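Local coordinates for protein trans-4-hydroxy-L-proline dehydratase (Clostridioides difficile 70-100-2010, PDB 6VXC) that catalyses the radical-based dehydration of trans-4-hydroxy-L-proline to (S)-1-pyrroline-5-carboxylate in the anaerobic breakdown of hydroxyproline, at residues Pro104-His109 with Gln175-His180; Pro342-Val347 with Tyr357-Asn362. All blocks are in the same frame, centred on the assembly; numbering follows the deposited sequence.

Interaction 1 (Pro104-His109 with Gln175-His180); sequences PEICCH and QRAPGH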
loop_
_atom_site.group_PDB
_atom_site.type_symbol
_atom_site.label_atom_id
_atom_site.label_comp_id
_atom_site.label_asym_id
_atom_site.label_seq_id
_atom_site.Cartn_x
_atom_site.Cartn_y
_atom_site.Cartn_z
ATOM N N PRO A 104 -11.391 17.340 -1.472
ATOM C CA PRO A 104 -10.978 18.482 -2.313
ATOM C C PRO A 104 -9.875 19.342 -1.706
ATOM O O PRO A 104 -9.265 20.128 -2.440
ATOM C CB PRO A 104 -12.276 19.280 -2.471
ATOM C CG PRO A 104 -13.070 18.950 -1.245
ATOM C CD PRO A 104 -12.753 17.505 -0.941
ATOM N N GLU A 105 -9.573 19.202 -0.411
ATOM C CA GLU A 105 -8.406 19.881 0.138
ATOM C C GLU A 105 -7.106 19.324 -0.424
ATOM O O GLU A 105 -6.064 19.983 -0.323
ATOM C CB GLU A 105 -8.384 19.788 1.663
ATOM C CG GLU A 105 -8.251 18.361 2.205
ATOM C CD GLU A 105 -9.589 17.746 2.525
ATOM O OE1 GLU A 105 -9.891 17.598 3.731
ATOM O OE2 GLU A 105 -10.362 17.469 1.585
ATOM N N ILE A 106 -7.147 18.108 -0.964
ATOM C CA ILE A 106 -5.986 17.456 -1.552
ATOM C C ILE A 106 -6.079 17.540 -3.067
ATOM O O ILE A 106 -5.174 18.052 -3.724
ATOM C CB ILE A 106 -5.885 15.989 -1.099
ATOM C CG1 ILE A 106 -5.750 15.904 0.423
ATOM C CG2 ILE A 106 -4.706 15.294 -1.797
ATOM C CD1 ILE A 106 -5.932 14.486 0.953
ATOM N N CYS A 107 -7.169 17.026 -3.627
ATOM C CA CYS A 107 -7.416 17.056 -5.068
ATOM C C CYS A 107 -8.873 17.426 -5.286
ATOM O O CYS A 107 -9.778 16.644 -4.977
ATOM C CB CYS A 107 -7.091 15.719 -5.743
ATOM S SG CYS A 107 -7.385 15.746 -7.530
ATOM N N CYS A 108 -9.088 18.619 -5.811
ATOM C CA CYS A 108 -10.413 19.091 -6.160
ATOM C C CYS A 108 -10.645 18.728 -7.616
ATOM O O CYS A 108 -10.070 19.351 -8.509
ATOM C CB CYS A 108 -10.514 20.594 -5.931
ATOM S SG CYS A 108 -12.092 21.266 -6.395
ATOM N N HIS A 109 -11.461 17.711 -7.860
ATOM C CA HIS A 109 -11.597 17.195 -9.217
ATOM C C HIS A 109 -12.196 18.238 -10.152
ATOM O O HIS A 109 -12.957 19.111 -9.735
ATOM C CB HIS A 109 -12.473 15.944 -9.230
ATOM C CG HIS A 109 -11.857 14.782 -8.522
ATOM N ND1 HIS A 109 -12.334 14.303 -7.323
ATOM C CD2 HIS A 109 -10.781 14.022 -8.833
ATOM C CE1 HIS A 109 -11.582 13.292 -6.929
ATOM N NE2 HIS A 109 -10.632 13.104 -7.826
ATOM N N GLN A 175 -2.510 13.246 -5.293
ATOM C CA GLN A 175 -3.943 13.074 -5.089
ATOM C C GLN A 175 -4.297 12.447 -3.749
ATOM O O GLN A 175 -5.479 12.185 -3.501
ATOM C CB GLN A 175 -4.537 12.219 -6.205
ATOM C CG GLN A 175 -4.522 12.885 -7.574
ATOM C CD GLN A 175 -4.922 11.928 -8.653
ATOM O OE1 GLN A 175 -5.877 11.161 -8.486
ATOM N NE2 GLN A 175 -4.199 11.950 -9.773
ATOM N N ARG A 176 -3.311 12.155 -2.910
ATOM C CA ARG A 176 -3.535 11.502 -1.633
ATOM C C ARG A 176 -2.541 12.050 -0.632
ATOM O O ARG A 176 -1.498 12.594 -1.003
ATOM C CB ARG A 176 -3.395 9.965 -1.716
ATOM C CG ARG A 176 -4.259 9.324 -2.778
ATOM C CD ARG A 176 -4.271 7.816 -2.668
ATOM N NE ARG A 176 -5.185 7.372 -1.628
ATOM C CZ ARG A 176 -5.467 6.101 -1.373
ATOM N NH1 ARG A 176 -4.894 5.135 -2.092
ATOM N NH2 ARG A 176 -6.326 5.804 -0.415
ATOM N N ALA A 177 -2.872 11.870 0.644
ATOM C CA ALA A 177 -2.004 12.241 1.743
ATOM C C ALA A 177 -0.991 11.136 2.029
ATOM O O ALA A 177 -1.217 9.967 1.693
ATOM C CB ALA A 177 -2.830 12.529 2.991
ATOM N N PRO A 178 0.134 11.488 2.665
ATOM C CA PRO A 178 1.203 10.496 2.876
ATOM C C PRO A 178 0.718 9.174 3.442
ATOM O O PRO A 178 1.043 8.113 2.889
ATOM C CB PRO A 178 2.153 11.230 3.834
ATOM C CG PRO A 178 1.986 12.677 3.475
ATOM C CD PRO A 178 0.525 12.830 3.133
ATOM N N GLY A 179 -0.016 9.209 4.552
ATOM C CA GLY A 179 -0.606 7.997 5.086
ATOM C C GLY A 179 0.422 6.903 5.227
ATOM O O GLY A 179 1.490 7.091 5.813
ATOM N N HIS A 180 0.089 5.735 4.693
ATOM C CA HIS A 180 0.983 4.588 4.675
ATOM C C HIS A 180 1.425 4.208 6.087
ATOM O O HIS A 180 2.612 4.031 6.347
ATOM C CB HIS A 180 2.205 4.846 3.788
ATOM C CG HIS A 180 2.910 3.593 3.383
ATOM N ND1 HIS A 180 3.895 3.014 4.151
ATOM C CD2 HIS A 180 2.757 2.794 2.303
ATOM C CE1 HIS A 180 4.321 1.911 3.561
ATOM N NE2 HIS A 180 3.646 1.755 2.437
HETATM O O HOH W 1 -8.170 11.594 -7.284
#
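The flat peptide group joining Gln-175 to Arg-176 has Ile-106 on one face. Its methyl CG2 sits almost straight above the plane, 3.5 Å from Gln-175 C, and also meets Arg-176 N. The imidazole of His-109 has the carbonyl oxygen of Cys-107 on one face, 4.2 Å above the ring plane and nearer its edge than its centre. Its NE2 reaches the amide of Gln-175 through one water. The water lies 2.9 Å from NE2 of His-109 and donates to OE1 of Gln-175 at 2.6 Å. NE2 of Gln-175 bonds to the backbone oxygen of Val-347, which helps to fix the rotation of the amide.

The rest is apolar packing. With CG1 of Ile-106 beside the backbone N (chi1 -60°) and chi2 extended (168°), CD1 reaches CB of Ala-177 at 4.2 Å. SG of Cys-107 rests 4.0 Å from CG of Gln-175, the base of an extended side chain.

Two loops of the pyruvate formate lyase-like domain meet here, both buried. The loop 175-180 leads toward the active site. Arg-176, paired with Asp-359, also makes a cation-pi contact with Trp-297. His-180 bonds to Glu-456, the proton acceptor by similarity, so this loop probably forms part of the wall of the glycyl radical enzyme active site.

Interaction 2 (Pro342-Val347 with Tyr357-Asn362); sequences PAPPKV and YTDFAN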
loop_
_atom_site.group_PDB
_atom_site.type_symbol
_atom_site.label_atom_id
_atom_site.label_comp_id
_atom_site.label_asym_id
_atom_site.label_seq_id
_atom_site.Cartn_x
_atom_site.Cartn_y
_atom_site.Cartn_z
ATOM N N PRO A 342 -13.867 1.314 -0.526
ATOM C CA PRO A 342 -12.896 1.421 -1.621
ATOM C C PRO A 342 -11.880 2.521 -1.349
ATOM O O PRO A 342 -12.106 3.437 -0.562
ATOM C CB PRO A 342 -13.769 1.771 -2.832
ATOM C CG PRO A 342 -14.920 2.523 -2.229
ATOM C CD PRO A 342 -15.189 1.833 -0.909
ATOM N N ALA A 343 -10.739 2.410 -2.009
ATOM C CA ALA A 343 -9.837 3.544 -2.116
ATOM C C ALA A 343 -10.547 4.649 -2.897
ATOM O O ALA A 343 -11.116 4.372 -3.954
ATOM C CB ALA A 343 -8.540 3.133 -2.818
ATOM N N PRO A 344 -10.579 5.882 -2.395
ATOM C CA PRO A 344 -11.307 6.932 -3.110
ATOM C C PRO A 344 -10.783 7.110 -4.510
ATOM O O PRO A 344 -9.614 6.793 -4.809
ATOM C CB PRO A 344 -11.072 8.176 -2.236
ATOM C CG PRO A 344 -10.909 7.624 -0.864
ATOM C CD PRO A 344 -10.149 6.325 -1.060
ATOM N N PRO A 345 -11.603 7.633 -5.422
ATOM C CA PRO A 345 -11.283 7.569 -6.851
ATOM C C PRO A 345 -9.984 8.280 -7.213
ATOM O O PRO A 345 -9.674 9.357 -6.705
ATOM C CB PRO A 345 -12.491 8.247 -7.512
ATOM C CG PRO A 345 -13.082 9.091 -6.431
ATOM C CD PRO A 345 -12.874 8.324 -5.169
ATOM N N LYS A 346 -9.230 7.649 -8.107
ATOM C CA LYS A 346 -7.991 8.160 -8.665
ATOM C C LYS A 346 -8.167 8.484 -10.144
ATOM O O LYS A 346 -8.962 7.854 -10.846
ATOM C CB LYS A 346 -6.869 7.129 -8.503
ATOM C CG LYS A 346 -6.729 6.538 -7.099
ATOM C CD LYS A 346 -6.205 5.084 -7.182
ATOM C CE LYS A 346 -6.206 4.407 -5.821
ATOM N NZ LYS A 346 -6.048 2.930 -5.900
ATOM N N VAL A 347 -7.386 9.447 -10.625
ATOM C CA VAL A 347 -7.336 9.782 -12.039
ATOM C C VAL A 347 -5.879 9.903 -12.449
ATOM O O VAL A 347 -4.970 9.858 -11.621
ATOM C CB VAL A 347 -8.100 11.079 -12.378
ATOM C CG1 VAL A 347 -9.588 10.904 -12.125
ATOM C CG2 VAL A 347 -7.530 12.280 -11.593
ATOM N N TYR A 357 -9.709 -0.857 -6.930
ATOM C CA TYR A 357 -10.587 -0.361 -5.870
ATOM C C TYR A 357 -10.026 -0.623 -4.474
ATOM O O TYR A 357 -10.476 0.006 -3.513
ATOM C CB TYR A 357 -11.982 -1.014 -5.948
ATOM C CG TYR A 357 -12.848 -0.676 -7.145
ATOM C CD1 TYR A 357 -13.508 0.548 -7.244
ATOM C CD2 TYR A 357 -13.030 -1.595 -8.168
ATOM C CE1 TYR A 357 -14.317 0.849 -8.355
ATOM C CE2 TYR A 357 -13.828 -1.320 -9.273
ATOM C CZ TYR A 357 -14.469 -0.094 -9.368
ATOM O OH TYR A 357 -15.260 0.165 -10.468
ATOM N N THR A 358 -9.108 -1.574 -4.321
ATOM C CA THR A 358 -8.637 -1.931 -2.986
ATOM C C THR A 358 -7.730 -0.830 -2.429
ATOM O O THR A 358 -7.140 -0.044 -3.175
ATOM C CB THR A 358 -7.916 -3.282 -3.012
ATOM O OG1 THR A 358 -6.743 -3.213 -3.834
ATOM C CG2 THR A 358 -8.843 -4.365 -3.582
ATOM N N ASP A 359 -7.633 -0.773 -1.092
ATOM C CA ASP A 359 -6.864 0.264 -0.408
ATOM C C ASP A 359 -5.770 -0.322 0.474
ATOM O O ASP A 359 -5.310 0.352 1.397
ATOM C CB ASP A 359 -7.779 1.172 0.428
ATOM C CG ASP A 359 -7.285 2.634 0.496
ATOM O OD1 ASP A 359 -6.220 2.964 -0.065
ATOM O OD2 ASP A 359 -7.989 3.450 1.118
ATOM N N PHE A 360 -5.374 -1.577 0.238
ATOM C CA PHE A 360 -4.119 -2.117 0.749
ATOM C C PHE A 360 -4.035 -2.044 2.272
ATOM O O PHE A 360 -3.015 -1.644 2.834
ATOM C CB PHE A 360 -2.914 -1.403 0.114
ATOM C CG PHE A 360 -2.836 -1.559 -1.361
ATOM C CD1 PHE A 360 -3.557 -0.732 -2.197
ATOM C CD2 PHE A 360 -2.052 -2.551 -1.921
ATOM C CE1 PHE A 360 -3.496 -0.881 -3.551
ATOM C CE2 PHE A 360 -1.991 -2.703 -3.282
ATOM C CZ PHE A 360 -2.723 -1.865 -4.101
ATOM N N ALA A 361 -5.105 -2.463 2.941
ATOM C CA ALA A 361 -5.118 -2.561 4.398
ATOM C C ALA A 361 -4.545 -3.927 4.755
ATOM O O ALA A 361 -5.229 -4.944 4.663
ATOM C CB ALA A 361 -6.515 -2.370 4.968
ATOM N N ASN A 362 -3.284 -3.941 5.156
ATOM C CA ASN A 362 -2.484 -5.153 5.256
ATOM C C ASN A 362 -2.453 -5.651 6.705
ATOM O O ASN A 362 -1.931 -4.971 7.588
ATOM C CB ASN A 362 -1.081 -4.844 4.731
ATOM C CG ASN A 362 -0.216 -6.074 4.582
ATOM O OD1 ASN A 362 -0.298 -7.011 5.365
ATOM N ND2 ASN A 362 0.677 -6.041 3.599
HETATM O O HOH W 2 -10.553 3.100 2.060
HETATM O O HOH W 3 -5.415 2.128 -3.457
#
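Ala-343 and Tyr-357 pair their backbones where two loop segments of the pyruvate formate lyase-like fold flank the short helix 348-353. The second segment runs into strand 362-366, an outer strand of a mixed sheet, which begins at Asn-362. The side chain of Thr-358 is about 8 Å from that of Cys-454, the radical cysteine by similarity, so the contact lies close to the active site.

Backbone bonding comes first. Ala-343 N donates to Tyr-357 O at 2.8 Å, with an angle of 164° at the hydrogen. A bent, weaker CA-H contact from Pro-342 lies beside it, with CA at 3.4 Å from Tyr-357 O.

Van der Waals packing centres on the methyl of Ala-343, which meets polar groups. Its CB lies over the face of the Asp-359 carboxylate, 3.6 Å from CG, and also touches Thr-358 O.

The polar side chains act through water and through outside partners. The OH of Tyr-357 bonds to the backbone oxygen of Asn-124. A water lies within bonding distance of both Pro-342 O and OD2 of Asp-359, though it may not donate to both at once. OD1 of Asp-359 is turned to Arg-176. Lys-346 does not form a salt bridge with Asp-359, since its NZ stays 5.8 Å from OD1. Its CG lies anti to the carbonyl carbon, and the chain, slightly kinked at chi2 (149°), runs almost extended to carry NZ to Thr-358. NZ donates to Ser-354 O, just beyond the helix, and to a second water. That water accepts from NZ of Lys-346 at 2.6 Å and donates to Thr-358 O at 2.8 Å. It sits in the plane of the Phe-360 ring, at the ring edge.

Both interactions are buried loop-to-loop contacts in the pyruvate formate lyase-like part of the chain, with centres about 12 Å apart. Interaction 1 joins segments far apart in sequence, and interaction 2 joins segments separated by one short helix. Their chemistry differs accordingly. The first is mainly apolar, with a single water bridge, while the second has a direct backbone bond, waters between the segments and charged side chains. The two are joined directly. Arg-176 NH2 lies 2.9 Å from Asp-359 OD1 in a salt bridge, and the aliphatic CD of Pro-344 packs on the same guanidinium. Gln-175 also meets 342-347, so the start of 175-180 is packed against 342-347 near the active site.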